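HhaI Restriction Endonuclease (Haemophilus parahaemolyticus, PDB 6UKF) cleaves double-stranded DNA at a specific recognition sequence as a restriction endonuclease, and is held here on its cognate DNA with calcium. Local coordinates at residues R200-D204 with D205-L209; G160-H163 with L164-K167; I141-F144 with E145-F148. All blocks are in the same frame, centred on the assembly; numbering follows the deposited sequence.

Overall arrangement
From the N terminus the chain first reaches contact 3 (141-148), which turns between strand 136-140, an outer member of the mixed sheet, and strand 148-156 of the antiparallel five-stranded sheet. Strand 148-156 carries the calcium ligands Ser151 and Thr153. Contact 2 (160-167) then runs along the DNA through strand 162-163 toward helix 169-179, and contact 1 (200-209) closes the hairpin of strands 199-202 and 207-212. The three follow in series, neither nesting nor crossing. Contacts 1 and 2 belong to the same four-stranded sheet and touch through Lys206 with Arg162 and Phe208 with Leu164; contact 3 lies about 39 Å from contact 2, centre to centre.

Contact 1. Residues R200-D204 with D205-L209; sequences RISGD and DKDFL. With nucleotides of chain C.
The guanidinium of Arg200 carries CD1 of Leu209 over one face, displaced toward the rim, while OP1 of DC6 in DNA chain C lies in plane at its edge. NH1 and NH2 each donate a hydrogen bond to that one oxygen, and NH2 stands 3.0 Å from OP1 of DC6. The second flat group, the ring of Phe208, has the carbonyl oxygen of Ile201 at its edge; Phe172 of helix 169-179 meets this ring edge-to-face.

These groups sit on a beta hairpin closed by a two-residue turn. Asp204 and Asp205 both adopt left-handed backbone angles, close to a type I' turn, between Gly203 and Lys206. Gly203 N donates to Lys206 O at 2.9 Å, and Lys206 N returns a more bent bond to Gly203 O, from above the carbonyl plane. Two positions further from the turn, Ile201 and Phe208 form a hydrogen-bonded antiparallel pair whose side chains face helix 169-179, with Ile201 CG1 4.1 Å from Phe208 CB. Arg200, Ser202, Asp207 and Leu209 project from the other face of the sheet.

Arg200 sets off with CG anti to its carbonyl carbon (chi1 -68°) and stays extended to NE. Its CG packs 3.7 Å from Leu209 CD1, and the extended shaft delivers the charge to the phosphate, while Leu209 CD2 touches the sugar of the same nucleotide. Nearer the turn, in the non-hydrogen-bonded pair Ser202-Asp207, Ser202 OG donates to Asp207 OD1 at 2.6 Å, on the anti side of the carboxylate and 27° out of its plane.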
loop_
_atom_site.group_PDB
_atom_site.type_symbol
_atom_site.label_atom_id
_atom_site.label_comp_id
_atom_site.label_asym_id
_atom_site.label_seq_id
_atom_site.Cartn_x
_atom_site.Cartn_y
_atom_site.Cartn_z
ATOM N N ARG A 200 -17.053 -10.984 -12.205
ATOM C CA ARG A 200 -17.804 -10.157 -11.273
ATOM C C ARG A 200 -19.292 -10.410 -11.472
ATOM O O ARG A 200 -19.792 -10.341 -12.600
ATOM C CB ARG A 200 -17.497 -8.675 -11.507
ATOM C CG ARG A 200 -16.073 -8.269 -11.149
ATOM C CD ARG A 200 -15.634 -7.025 -11.906
ATOM N NE ARG A 200 -14.242 -6.680 -11.623
ATOM C CZ ARG A 200 -13.844 -5.906 -10.616
ATOM N NH1 ARG A 200 -14.726 -5.379 -9.777
ATOM N NH2 ARG A 200 -12.552 -5.659 -10.448
ATOM N N ILE A 201 -19.991 -10.714 -10.379
ATOM C CA ILE A 201 -21.441 -10.858 -10.384
ATOM C C ILE A 201 -21.975 -10.220 -9.109
ATOM O O ILE A 201 -21.265 -10.087 -8.111
ATOM C CB ILE A 201 -21.918 -12.325 -10.506
ATOM C CG1 ILE A 201 -21.531 -13.138 -9.268
ATOM C CG2 ILE A 201 -21.348 -12.964 -11.767
ATOM C CD1 ILE A 201 -22.062 -14.552 -9.275
ATOM N N SER A 202 -23.245 -9.826 -9.148
ATOM C CA SER A 202 -23.857 -9.102 -8.046
ATOM C C SER A 202 -25.192 -9.727 -7.667
ATOM O O SER A 202 -25.851 -10.380 -8.483
ATOM C CB SER A 202 -24.064 -7.620 -8.402
ATOM O OG SER A 202 -22.831 -6.994 -8.713
ATOM N N GLY A 203 -25.575 -9.522 -6.409
ATOM C CA GLY A 203 -26.861 -9.963 -5.907
ATOM C C GLY A 203 -27.117 -9.518 -4.482
ATOM O O GLY A 203 -26.243 -9.640 -3.618
ATOM N N ASP A 204 -28.315 -8.997 -4.225
ATOM C CA ASP A 204 -28.725 -8.604 -2.877
ATOM C C ASP A 204 -27.782 -7.555 -2.287
ATOM O O ASP A 204 -27.356 -7.638 -1.133
ATOM C CB ASP A 204 -28.853 -9.826 -1.966
ATOM C CG ASP A 204 -29.932 -9.656 -0.926
ATOM O OD1 ASP A 204 -31.025 -9.172 -1.285
ATOM O OD2 ASP A 204 -29.694 -10.014 0.246
ATOM N N ASP A 205 -27.467 -6.545 -3.097
ATOM C CA ASP A 205 -26.595 -5.440 -2.693
ATOM C C ASP A 205 -25.201 -5.922 -2.299
ATOM O O ASP A 205 -24.555 -5.351 -1.417
ATOM C CB ASP A 205 -27.223 -4.576 -1.594
ATOM C CG ASP A 205 -26.358 -3.386 -1.231
ATOM O OD1 ASP A 205 -25.960 -3.277 -0.052
ATOM O OD2 ASP A 205 -26.048 -2.581 -2.134
ATOM N N LYS A 206 -24.720 -6.971 -2.954
ATOM C CA LYS A 206 -23.337 -7.399 -2.808
ATOM C C LYS A 206 -22.751 -7.631 -4.189
ATOM O O LYS A 206 -23.359 -8.309 -5.023
ATOM C CB LYS A 206 -23.219 -8.667 -1.958
ATOM C CG LYS A 206 -23.395 -8.414 -0.466
ATOM C CD LYS A 206 -22.969 -9.609 0.377
ATOM C CE LYS A 206 -22.977 -9.266 1.861
ATOM N NZ LYS A 206 -24.353 -9.109 2.403
ATOM N N ASP A 207 -21.582 -7.048 -4.431
ATOM C CA ASP A 207 -20.816 -7.292 -5.643
ATOM C C ASP A 207 -19.767 -8.346 -5.314
ATOM O O ASP A 207 -18.956 -8.155 -4.400
ATOM C CB ASP A 207 -20.148 -6.006 -6.128
ATOM C CG ASP A 207 -21.147 -4.903 -6.427
ATOM O OD1 ASP A 207 -22.196 -5.193 -6.902
ATOM O OD2 ASP A 207 -20.804 -3.653 -6.128
ATOM N N PHE A 208 -19.798 -9.455 -6.040
ATOM C CA PHE A 208 -18.899 -10.572 -5.798
ATOM C C PHE A 208 -17.817 -10.592 -6.867
ATOM O O PHE A 208 -18.031 -10.162 -8.003
ATOM C CB PHE A 208 -19.654 -11.906 -5.806
ATOM C CG PHE A 208 -20.730 -12.004 -4.761
ATOM C CD1 PHE A 208 -20.415 -12.310 -3.448
ATOM C CD2 PHE A 208 -22.056 -11.790 -5.095
ATOM C CE1 PHE A 208 -21.404 -12.398 -2.488
ATOM C CE2 PHE A 208 -23.049 -11.875 -4.138
ATOM C CZ PHE A 208 -22.722 -12.181 -2.833
ATOM N N LEU A 209 -16.645 -11.088 -6.485
ATOM C CA LEU A 209 -15.527 -11.275 -7.399
ATOM C C LEU A 209 -15.019 -12.696 -7.224
ATOM O O LEU A 209 -14.844 -13.159 -6.092
ATOM C CB LEU A 209 -14.403 -10.278 -7.104
ATOM C CG LEU A 209 -13.123 -10.424 -7.932
ATOM C CD1 LEU A 209 -13.386 -10.155 -9.404
ATOM C CD2 LEU A 209 -12.048 -9.492 -7.396
ATOM P P DC C 6 -12.360 -3.697 -6.761
ATOM O OP1 DC C 6 -12.771 -3.699 -8.181
ATOM O OP2 DC C 6 -13.371 -3.424 -5.716
ATOM O "O5'" DC C 6 -11.682 -5.100 -6.403
ATOM C "C5'" DC C 6 -10.767 -5.696 -7.314
ATOM C "C4'" DC C 6 -9.609 -6.353 -6.594
ATOM O "O4'" DC C 6 -8.734 -5.328 -6.029
ATOM C "C3'" DC C 6 -9.973 -7.254 -5.411
ATOM O "O3'" DC C 6 -9.030 -8.318 -5.333
ATOM C "C2'" DC C 6 -9.892 -6.296 -4.230
ATOM C "C1'" DC C 6 -8.660 -5.489 -4.616
ATOM N N1 DC C 6 -8.540 -4.142 -4.001
ATOM C C2 DC C 6 -7.271 -3.680 -3.664
ATOM O O2 DC C 6 -6.296 -4.410 -3.877
ATOM N N3 DC C 6 -7.141 -2.452 -3.106
ATOM C C4 DC C 6 -8.219 -1.695 -2.900
ATOM N N4 DC C 6 -8.039 -0.489 -2.352
ATOM C C5 DC C 6 -9.527 -2.144 -3.248
ATOM C C6 DC C 6 -9.640 -3.362 -3.795
#

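Contact 2. Residues G160-H163 with L164-K167; sequences GSRH and LNSK. With EDO (1,2-ethanediol), chain M; nucleotides of chain B; nucleotides of chain C.
Arg162 reaches across to Asn165 with its guanidinium, and both side chains converge on a phosphate of DNA chain B. Arg162 CB begins 3.7 Å from O2 of an ethanediol molecule, probably left from the crystallisation liquor. CG falls between the backbone N and the carbonyl carbon (chi1 56°), and from there the chain runs extended to NE, which passes 4.1 Å from C2' of DC3 of chain B. At CZ the group lies beneath the DC3 backbone, O5' being over one face. NH2 approaches that O5' to 3.2 Å and makes a weak bond to OP2 of DC3, an oxygen whose position is less sure. NH1 donates to a water at 3.0 Å, and the water in turn donates to His163 O at 2.9 Å. Asn165 ND2 comes to the edge of the guanidinium with the amide plane turned 44° from it; as both are donors, they do not bond to each other but share partners. ND2 also donates to OP2 of DC3, with the same reservation about that oxygen, and weakly to the water, while Asn165 OD1 accepts from Ser168 OG, which fixes the rotation of the amide.

The flanking residues continue the DNA contact. Lys167 N donates to OP1 of DC2 of chain B at 3.0 Å. On the opposite strand, Ser161 OG bonds to OP2 of DG7 of chain C at 2.5 Å. Gly160 N is hydrogen-bonded to a guanine O6 and Ser161 O to a cytosine N4 of the bound DNA. This stretch therefore joins base contacts to phosphate contacts on both strands, an arrangement consistent with sequence recognition, and the donors gathered round the DC3 phosphate would probably offset its negative charge.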
loop_
_atom_site.group_PDB
_atom_site.type_symbol
_atom_site.label_atom_id
_atom_site.label_comp_id
_atom_site.label_asym_id
_atom_site.label_seq_id
_atom_site.Cartn_x
_atom_site.Cartn_y
_atom_site.Cartn_z
ATOM N N GLY A 160 -11.228 -2.194 0.266
ATOM C CA GLY A 160 -10.925 -3.517 -0.230
ATOM C C GLY A 160 -12.041 -4.520 -0.012
ATOM O O GLY A 160 -13.110 -4.224 0.515
ATOM N N SER A 161 -11.753 -5.751 -0.416
ATOM C CA SER A 161 -12.732 -6.819 -0.426
ATOM C C SER A 161 -12.696 -7.586 0.893
ATOM O O SER A 161 -11.874 -7.329 1.776
ATOM C CB SER A 161 -12.435 -7.765 -1.587
ATOM O OG SER A 161 -11.158 -8.360 -1.420
ATOM N N ARG A 162 -13.607 -8.546 1.024
ATOM C CA ARG A 162 -13.602 -9.487 2.133
ATOM C C ARG A 162 -13.986 -10.858 1.598
ATOM O O ARG A 162 -14.626 -10.981 0.550
ATOM C CB ARG A 162 -14.544 -9.047 3.263
ATOM C CG ARG A 162 -15.987 -8.816 2.844
ATOM C CD ARG A 162 -16.665 -7.849 3.794
ATOM N NE ARG A 162 -18.059 -7.596 3.436
ATOM C CZ ARG A 162 -19.088 -8.335 3.841
ATOM N NH1 ARG A 162 -18.894 -9.386 4.627
ATOM N NH2 ARG A 162 -20.319 -8.020 3.461
ATOM N N HIS A 163 -13.574 -11.897 2.315
ATOM C CA HIS A 163 -13.896 -13.250 1.890
ATOM C C HIS A 163 -15.399 -13.476 1.948
ATOM O O HIS A 163 -16.083 -12.986 2.851
ATOM C CB HIS A 163 -13.226 -14.268 2.809
ATOM C CG HIS A 163 -11.742 -14.346 2.651
ATOM N ND1 HIS A 163 -10.987 -15.337 3.238
ATOM C CD2 HIS A 163 -10.873 -13.561 1.972
ATOM C CE1 HIS A 163 -9.715 -15.158 2.930
ATOM N NE2 HIS A 163 -9.619 -14.087 2.163
ATOM N N LEU A 164 -15.912 -14.232 0.983
ATOM C CA LEU A 164 -17.256 -14.770 1.116
ATOM C C LEU A 164 -17.378 -15.471 2.462
ATOM O O LEU A 164 -16.457 -16.163 2.903
ATOM C CB LEU A 164 -17.523 -15.770 -0.009
ATOM C CG LEU A 164 -18.916 -16.399 -0.047
ATOM C CD1 LEU A 164 -19.946 -15.373 -0.498
ATOM C CD2 LEU A 164 -18.930 -17.614 -0.956
ATOM N N ASN A 165 -18.517 -15.281 3.120
ATOM C CA ASN A 165 -18.763 -15.863 4.430
ATOM C C ASN A 165 -20.079 -16.629 4.408
ATOM O O ASN A 165 -20.857 -16.551 3.453
ATOM C CB ASN A 165 -18.772 -14.791 5.531
ATOM C CG ASN A 165 -19.683 -13.624 5.208
ATOM O OD1 ASN A 165 -20.772 -13.800 4.660
ATOM N ND2 ASN A 165 -19.237 -12.418 5.544
ATOM N N SER A 166 -20.317 -17.386 5.481
ATOM C CA SER A 166 -21.510 -18.224 5.546
ATOM C C SER A 166 -22.778 -17.388 5.435
ATOM O O SER A 166 -23.733 -17.782 4.755
ATOM C CB SER A 166 -21.512 -19.025 6.847
ATOM O OG SER A 166 -20.340 -19.814 6.961
ATOM N N LYS A 167 -22.811 -16.232 6.101
ATOM C CA LYS A 167 -23.996 -15.384 6.038
ATOM C C LYS A 167 -24.313 -14.968 4.606
ATOM O O LYS A 167 -25.488 -14.824 4.251
ATOM C CB LYS A 167 -23.805 -14.149 6.920
ATOM C CG LYS A 167 -24.975 -13.176 6.896
ATOM C CD LYS A 167 -24.707 -11.964 7.776
HETATM C C1 EDO M . -10.351 -10.402 3.279
HETATM O O1 EDO M . -9.075 -10.670 2.688
HETATM C C2 EDO M . -10.679 -11.463 4.321
HETATM O O2 EDO M . -12.041 -11.308 4.735
ATOM P P DC B 2 -19.924 -15.089 9.187
ATOM O OP1 DC B 2 -21.075 -15.731 8.512
ATOM O OP2 DC B 2 -18.543 -15.411 8.760
ATOM O "O5'" DC B 2 -20.135 -13.506 9.121
ATOM C "C5'" DC B 2 -21.354 -12.935 9.587
ATOM C "C4'" DC B 2 -21.260 -11.420 9.640
ATOM O "O4'" DC B 2 -20.300 -11.023 10.649
ATOM C "C3'" DC B 2 -20.805 -10.760 8.334
ATOM O "O3'" DC B 2 -21.802 -9.837 7.899
ATOM C "C2'" DC B 2 -19.476 -10.077 8.682
ATOM C "C1'" DC B 2 -19.578 -9.901 10.191
ATOM N N1 DC B 2 -18.271 -9.852 10.909
ATOM C C2 DC B 2 -17.974 -8.749 11.727
ATOM O O2 DC B 2 -18.797 -7.830 11.829
ATOM N N3 DC B 2 -16.788 -8.721 12.381
ATOM C C4 DC B 2 -15.927 -9.728 12.249
ATOM N N4 DC B 2 -14.770 -9.654 12.916
ATOM C C5 DC B 2 -16.211 -10.860 11.428
ATOM C C6 DC B 2 -17.384 -10.880 10.786
ATOM P P DG C 7 -9.222 -9.532 -4.302
ATOM O OP1 DG C 7 -8.896 -10.766 -5.050
ATOM O OP2 DG C 7 -10.537 -9.408 -3.641
ATOM O "O5'" DG C 7 -8.076 -9.302 -3.204
ATOM C "C5'" DG C 7 -6.712 -9.538 -3.548
ATOM C "C4'" DG C 7 -5.840 -9.700 -2.316
ATOM O "O4'" DG C 7 -5.579 -8.395 -1.720
ATOM C "C3'" DG C 7 -6.422 -10.541 -1.183
ATOM O "O3'" DG C 7 -5.351 -11.206 -0.495
ATOM C "C2'" DG C 7 -7.150 -9.505 -0.329
ATOM C "C1'" DG C 7 -6.249 -8.283 -0.467
ATOM N N9 DG C 7 -6.952 -7.007 -0.469
ATOM C C8 DG C 7 -8.108 -6.700 -1.143
ATOM N N7 DG C 7 -8.490 -5.465 -0.983
ATOM C C5 DG C 7 -7.514 -4.912 -0.164
ATOM C C6 DG C 7 -7.391 -3.600 0.350
ATOM O O6 DG C 7 -8.142 -2.634 0.172
ATOM N N1 DG C 7 -6.254 -3.460 1.139
ATOM C C2 DG C 7 -5.351 -4.462 1.401
ATOM N N2 DG C 7 -4.316 -4.140 2.188
ATOM N N3 DG C 7 -5.454 -5.693 0.925
ATOM C C4 DG C 7 -6.556 -5.846 0.154
ATOM P P DC B 3 -21.836 -9.314 6.384
ATOM O OP1 DC B 3 -23.250 -9.310 5.948
ATOM O OP2 DC B 3 -20.844 -10.091 5.613
ATOM O "O5'" DC B 3 -21.348 -7.799 6.504
ATOM C "C5'" DC B 3 -22.072 -6.890 7.330
ATOM C "C4'" DC B 3 -21.272 -5.625 7.564
ATOM O "O4'" DC B 3 -20.158 -5.913 8.443
ATOM C "C3'" DC B 3 -20.675 -5.011 6.293
ATOM O "O3'" DC B 3 -21.131 -3.666 6.154
ATOM C "C2'" DC B 3 -19.157 -5.115 6.491
ATOM C "C1'" DC B 3 -19.022 -5.203 8.006
ATOM N N1 DC B 3 -17.805 -5.916 8.490
ATOM C C2 DC B 3 -16.969 -5.295 9.427
ATOM O O2 DC B 3 -17.249 -4.159 9.829
ATOM N N3 DC B 3 -15.869 -5.957 9.864
ATOM C C4 DC B 3 -15.601 -7.181 9.407
ATOM N N4 DC B 3 -14.507 -7.796 9.866
ATOM C C5 DC B 3 -16.444 -7.831 8.458
ATOM C C6 DC B 3 -17.526 -7.170 8.035
HETATM O O HOH W 1 -16.710 -11.298 5.163
#

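Contact 3. Residues I141-F144 with E145-F148. With PO4 (phosphate ion), chain Q.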
loop_
_atom_site.group_PDB
_atom_site.type_symbol
_atom_site.label_atom_id
_atom_site.label_comp_id
_atom_site.label_asym_id
_atom_site.label_seq_id
_atom_site.Cartn_x
_atom_site.Cartn_y
_atom_site.Cartn_z
ATOM N N ILE A 141 16.088 5.721 5.876
ATOM C CA ILE A 141 14.941 6.601 5.648
ATOM C C ILE A 141 15.345 8.069 5.618
ATOM O O ILE A 141 14.765 8.864 4.870
ATOM C CB ILE A 141 13.836 6.298 6.690
ATOM C CG1 ILE A 141 12.592 7.167 6.476
ATOM C CG2 ILE A 141 14.350 6.479 8.118
ATOM C CD1 ILE A 141 11.956 7.030 5.116
ATOM N N GLU A 142 16.352 8.456 6.406
ATOM C CA GLU A 142 16.739 9.862 6.460
ATOM C C GLU A 142 17.281 10.388 5.134
ATOM O O GLU A 142 17.374 11.610 4.974
ATOM C CB GLU A 142 17.762 10.101 7.574
ATOM C CG GLU A 142 19.023 9.270 7.462
ATOM C CD GLU A 142 18.983 8.009 8.308
ATOM O OE1 GLU A 142 20.067 7.537 8.706
ATOM O OE2 GLU A 142 17.883 7.469 8.566
ATOM N N HIS A 143 17.633 9.517 4.184
ATOM C CA HIS A 143 18.169 9.944 2.896
ATOM C C HIS A 143 17.220 9.666 1.736
ATOM O O HIS A 143 17.649 9.649 0.579
ATOM C CB HIS A 143 19.532 9.307 2.645
ATOM C CG HIS A 143 20.610 9.861 3.518
ATOM N ND1 HIS A 143 21.924 9.469 3.413
ATOM C CD2 HIS A 143 20.571 10.784 4.508
ATOM C CE1 HIS A 143 22.649 10.115 4.306
ATOM N NE2 HIS A 143 21.853 10.921 4.983
ATOM N N PHE A 144 15.930 9.504 2.032
ATOM C CA PHE A 144 14.943 9.102 1.033
ATOM C C PHE A 144 15.002 9.953 -0.230
ATOM O O PHE A 144 14.893 9.425 -1.344
ATOM C CB PHE A 144 13.552 9.197 1.666
ATOM C CG PHE A 144 12.478 8.510 0.887
ATOM C CD1 PHE A 144 12.187 7.180 1.123
ATOM C CD2 PHE A 144 11.748 9.192 -0.068
ATOM C CE1 PHE A 144 11.195 6.538 0.414
ATOM C CE2 PHE A 144 10.757 8.553 -0.780
ATOM C CZ PHE A 144 10.481 7.225 -0.538
ATOM N N GLU A 145 15.150 11.271 -0.083
ATOM C CA GLU A 145 15.031 12.160 -1.233
ATOM C C GLU A 145 16.149 11.962 -2.249
ATOM O O GLU A 145 16.010 12.398 -3.396
ATOM C CB GLU A 145 14.977 13.625 -0.781
ATOM C CG GLU A 145 16.304 14.232 -0.319
ATOM C CD GLU A 145 16.696 13.835 1.096
ATOM O OE1 GLU A 145 16.037 13.035 1.680
ATOM O OE2 GLU A 145 17.775 14.408 1.627
ATOM N N HIS A 146 17.255 11.333 -1.854
ATOM C CA HIS A 146 18.345 11.079 -2.784
ATOM C C HIS A 146 18.062 9.911 -3.715
ATOM O O HIS A 146 18.830 9.692 -4.659
ATOM C CB HIS A 146 19.637 10.826 -2.008
ATOM C CG HIS A 146 20.082 12.001 -1.196
ATOM N ND1 HIS A 146 20.505 13.181 -1.768
ATOM C CD2 HIS A 146 20.159 12.182 0.143
ATOM C CE1 HIS A 146 20.828 14.037 -0.816
ATOM N NE2 HIS A 146 20.629 13.455 0.353
ATOM N N TYR A 147 16.983 9.176 -3.483
ATOM C CA TYR A 147 16.683 7.961 -4.225
ATOM C C TYR A 147 15.384 8.024 -5.004
ATOM O O TYR A 147 15.307 7.457 -6.094
ATOM C CB TYR A 147 16.634 6.774 -3.257
ATOM C CG TYR A 147 17.976 6.516 -2.628
ATOM C CD1 TYR A 147 18.349 7.159 -1.457
ATOM C CD2 TYR A 147 18.889 5.660 -3.226
ATOM C CE1 TYR A 147 19.587 6.939 -0.887
ATOM C CE2 TYR A 147 20.126 5.432 -2.662
ATOM C CZ TYR A 147 20.472 6.076 -1.497
ATOM O OH TYR A 147 21.705 5.843 -0.935
ATOM N N PHE A 148 14.357 8.687 -4.476
ATOM C CA PHE A 148 13.039 8.681 -5.089
ATOM C C PHE A 148 12.544 10.096 -5.328
ATOM O O PHE A 148 12.685 10.971 -4.469
ATOM C CB PHE A 148 12.011 7.966 -4.199
ATOM C CG PHE A 148 12.076 6.469 -4.277
ATOM C CD1 PHE A 148 11.490 5.795 -5.333
ATOM C CD2 PHE A 148 12.713 5.735 -3.293
ATOM C CE1 PHE A 148 11.543 4.418 -5.411
ATOM C CE2 PHE A 148 12.769 4.355 -3.365
ATOM C CZ PHE A 148 12.183 3.696 -4.427
HETATM P P PO4 Q . 19.786 14.531 -4.952
HETATM O O1 PO4 Q . 19.326 14.047 -6.306
HETATM O O2 PO4 Q . 20.422 15.891 -5.098
HETATM O O3 PO4 Q . 18.606 14.625 -4.017
HETATM O O4 PO4 Q . 20.796 13.566 -4.383
HETATM O O HOH W 2 18.771 13.992 3.876
#
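Phe144 O is gripped by two backbone donors. Tyr147 N reaches it at 3.0 Å from above the carbonyl plane, and Phe148 N reaches it at 3.3 Å, nearly in line with the C=O bond. A further three-residue-back bond, from His146 N to His143 O, makes a tight turn in the connection between strands 136-140 and 148-156. His143 O also meets the edge of the Tyr147 ring.

Two ring pairs line the turn. The edge of His146 points at the face of His143, with their planes 85° apart. The Phe144 and Phe148 planes are tilted 24° and so offset that there is little overlap; Phe148 CD2 lies over the Phe144 face, and Phe144 CE2 packs 3.7 Å from Phe148 CB. Strand 228-236 and helix 110-123 complete this apolar side. Glu145 folds back, bent at chi2 (-79°), and its OE2 accepts from a water that also donates to Glu142 O, while OE1 forms a salt bridge with Lys118.

On the polar side His146 ND1 donates to O4 of a phosphate ion at 2.7 Å, almost straight. The ion probably comes from the crystallisation liquor; with Lys237 also bonded to it, the site is consistent with a locally positive surface that can hold an anion.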